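Local coordinates for protein dTDP-glucose 4,6-dehydratase (Klebsiella pneumoniae, PDB 5U4Q) that binds NAD and probably acts on a nucleotide sugar as a dehydratase or epimerase, with dTDP-glucose 4,6-dehydratase as the assigned activity, at residues Asp273-Leu278 with Met284-Asn289. Numbering follows the deposited sequence.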
loop_
_atom_site.group_PDB
_atom_site.type_symbol
_atom_site.label_atom_id
_atom_site.label_comp_id
_atom_site.label_asym_id
_atom_site.label_seq_id
_atom_site.Cartn_x
_atom_site.Cartn_y
_atom_site.Cartn_z
ATOM N N ASP A 273 -13.188 -3.241 -32.514
ATOM C CA ASP A 273 -14.515 -2.604 -32.703
ATOM C C ASP A 273 -14.420 -1.088 -32.450
ATOM O O ASP A 273 -15.066 -0.293 -33.150
ATOM C CB ASP A 273 -15.584 -3.201 -31.776
ATOM C CG ASP A 273 -15.901 -4.668 -32.079
ATOM O OD1 ASP A 273 -15.654 -5.130 -33.205
ATOM O OD2 ASP A 273 -16.433 -5.349 -31.180
ATOM N N TYR A 274 -13.620 -0.693 -31.457
ATOM C CA TYR A 274 -13.427 0.736 -31.166
ATOM C C TYR A 274 -12.617 1.418 -32.250
ATOM O O TYR A 274 -12.940 2.521 -32.652
ATOM C CB TYR A 274 -12.722 0.944 -29.821
ATOM C CG TYR A 274 -13.547 0.524 -28.654
ATOM C CD1 TYR A 274 -14.508 1.372 -28.126
ATOM C CD2 TYR A 274 -13.374 -0.710 -28.070
ATOM C CE1 TYR A 274 -15.289 0.986 -27.046
ATOM C CE2 TYR A 274 -14.158 -1.116 -26.987
ATOM C CZ TYR A 274 -15.098 -0.253 -26.473
ATOM O OH TYR A 274 -15.878 -0.651 -25.412
ATOM N N ILE A 275 -11.551 0.762 -32.719
ATOM C CA ILE A 275 -10.720 1.350 -33.771
ATOM C C ILE A 275 -11.536 1.531 -35.047
ATOM O O ILE A 275 -11.499 2.588 -35.653
ATOM C CB ILE A 275 -9.469 0.494 -34.035
ATOM C CG1 ILE A 275 -8.631 0.429 -32.757
ATOM C CG2 ILE A 275 -8.649 1.079 -35.188
ATOM C CD1 ILE A 275 -7.390 -0.419 -32.888
ATOM N N THR A 276 -12.276 0.500 -35.447
ATOM C CA THR A 276 -13.072 0.595 -36.666
ATOM C C THR A 276 -14.087 1.728 -36.578
ATOM O O THR A 276 -14.265 2.511 -37.534
ATOM C CB THR A 276 -13.798 -0.730 -36.951
ATOM O OG1 THR A 276 -12.822 -1.776 -37.080
ATOM C CG2 THR A 276 -14.627 -0.630 -38.214
ATOM N N ALA A 277 -14.748 1.828 -35.424
ATOM C CA ALA A 277 -15.729 2.890 -35.218
ATOM C C ALA A 277 -15.077 4.283 -35.272
ATOM O O ALA A 277 -15.664 5.223 -35.792
ATOM C CB ALA A 277 -16.463 2.698 -33.903
ATOM N N LEU A 278 -13.899 4.424 -34.660
ATOM C CA LEU A 278 -13.169 5.700 -34.734
ATOM C C LEU A 278 -12.788 6.042 -36.154
ATOM O O LEU A 278 -12.896 7.195 -36.571
ATOM C CB LEU A 278 -11.893 5.689 -33.898
ATOM C CG LEU A 278 -11.965 6.112 -32.456
ATOM C CD1 LEU A 278 -10.594 5.917 -31.839
ATOM C CD2 LEU A 278 -12.402 7.572 -32.320
HETATM N N MSE A 284 -10.929 8.394 -41.683
HETATM C CA MSE A 284 -9.583 7.989 -42.066
HETATM C C MSE A 284 -9.246 6.624 -41.539
HETATM O O MSE A 284 -9.974 6.074 -40.715
HETATM C CB MSE A 284 -8.597 9.012 -41.539
HETATM C CG MSE A 284 -8.488 8.983 -40.016
HETATM SE SE MSE A 284 -7.330 10.460 -39.454
HETATM C CE MSE A 284 -5.628 9.794 -40.188
ATOM N N GLU A 285 -8.132 6.070 -42.014
ATOM C CA GLU A 285 -7.681 4.747 -41.600
ATOM C C GLU A 285 -6.454 4.877 -40.699
ATOM O O GLU A 285 -5.514 5.601 -41.021
ATOM C CB GLU A 285 -7.392 3.889 -42.837
ATOM C CG GLU A 285 -8.632 3.665 -43.694
ATOM C CD GLU A 285 -8.361 2.888 -44.970
ATOM O OE1 GLU A 285 -7.199 2.870 -45.434
ATOM O OE2 GLU A 285 -9.325 2.306 -45.520
ATOM N N ALA A 286 -6.481 4.176 -39.567
ATOM C CA ALA A 286 -5.401 4.221 -38.596
ATOM C C ALA A 286 -4.228 3.354 -39.043
ATOM O O ALA A 286 -4.429 2.290 -39.638
ATOM C CB ALA A 286 -5.896 3.735 -37.243
ATOM N N GLN A 287 -3.011 3.829 -38.763
ATOM C CA GLN A 287 -1.787 3.066 -38.989
ATOM C C GLN A 287 -1.681 2.085 -37.837
ATOM O O GLN A 287 -1.815 2.480 -36.676
ATOM C CB GLN A 287 -0.562 3.984 -38.972
ATOM C CG GLN A 287 -0.506 4.975 -40.124
ATOM C CD GLN A 287 -0.049 4.337 -41.416
ATOM O OE1 GLN A 287 -0.783 4.318 -42.406
ATOM N NE2 GLN A 287 1.164 3.791 -41.410
ATOM N N LYS A 288 -1.435 0.815 -38.139
ATOM C CA LYS A 288 -1.372 -0.217 -37.124
ATOM C C LYS A 288 -0.068 -1.000 -37.161
ATOM O O LYS A 288 0.482 -1.256 -38.246
ATOM C CB LYS A 288 -2.550 -1.187 -37.308
ATOM C CG LYS A 288 -3.902 -0.499 -37.376
ATOM C CD LYS A 288 -5.026 -1.454 -37.743
ATOM C CE LYS A 288 -6.332 -0.706 -37.930
ATOM N NZ LYS A 288 -6.388 0.158 -39.148
ATOM N N ASN A 289 0.435 -1.351 -35.978
ATOM C CA ASN A 289 1.597 -2.232 -35.818
ATOM C C ASN A 289 1.070 -3.504 -35.151
ATOM O O ASN A 289 0.582 -3.464 -34.024
ATOM C CB ASN A 289 2.666 -1.626 -34.901
ATOM C CG ASN A 289 3.195 -0.301 -35.390
ATOM O OD1 ASN A 289 3.582 0.542 -34.580
ATOM N ND2 ASN A 289 3.220 -0.099 -36.706
#
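The I275 side chain overlaps the aliphatic part of K288, its CG2 methyl lying 4.0 Å from K288 CE, while the two side chains run past one another in opposite senses. The same methyl reaches A286, where CG2 of I275 and CB of A286 are 4.3 Å apart. A chi1 of -61° places CG2 of I275 across from the backbone nitrogen and turns it toward the second segment, and this one branch makes both contacts. K288 runs extended as far as CE, then bends at chi4 (70°), turning its ammonium group back to its own segment. There NZ of K288 bonds to O of A286 at 2.9 Å, approaching 31° out of the carbonyl plane. OE2 of E279, one turn on from I275 along helix 271-282, forms a salt bridge with the same NZ and accepts the backbone N-H of A286, and thus holds both the lysine charge and the main chain leading into the strand, beside the apolar patch. Around this patch, A286 also packs on M202 of helix 194-203 and on I208. Helix 271-282 is thus packed on the segment leading into the outer strand 288-291, which pairs in parallel with strand 208-211, an arrangement consistent with the C-terminal substrate-binding region of extended short-chain dehydrogenases/reductases, away from the NAD-binding Rossmann core.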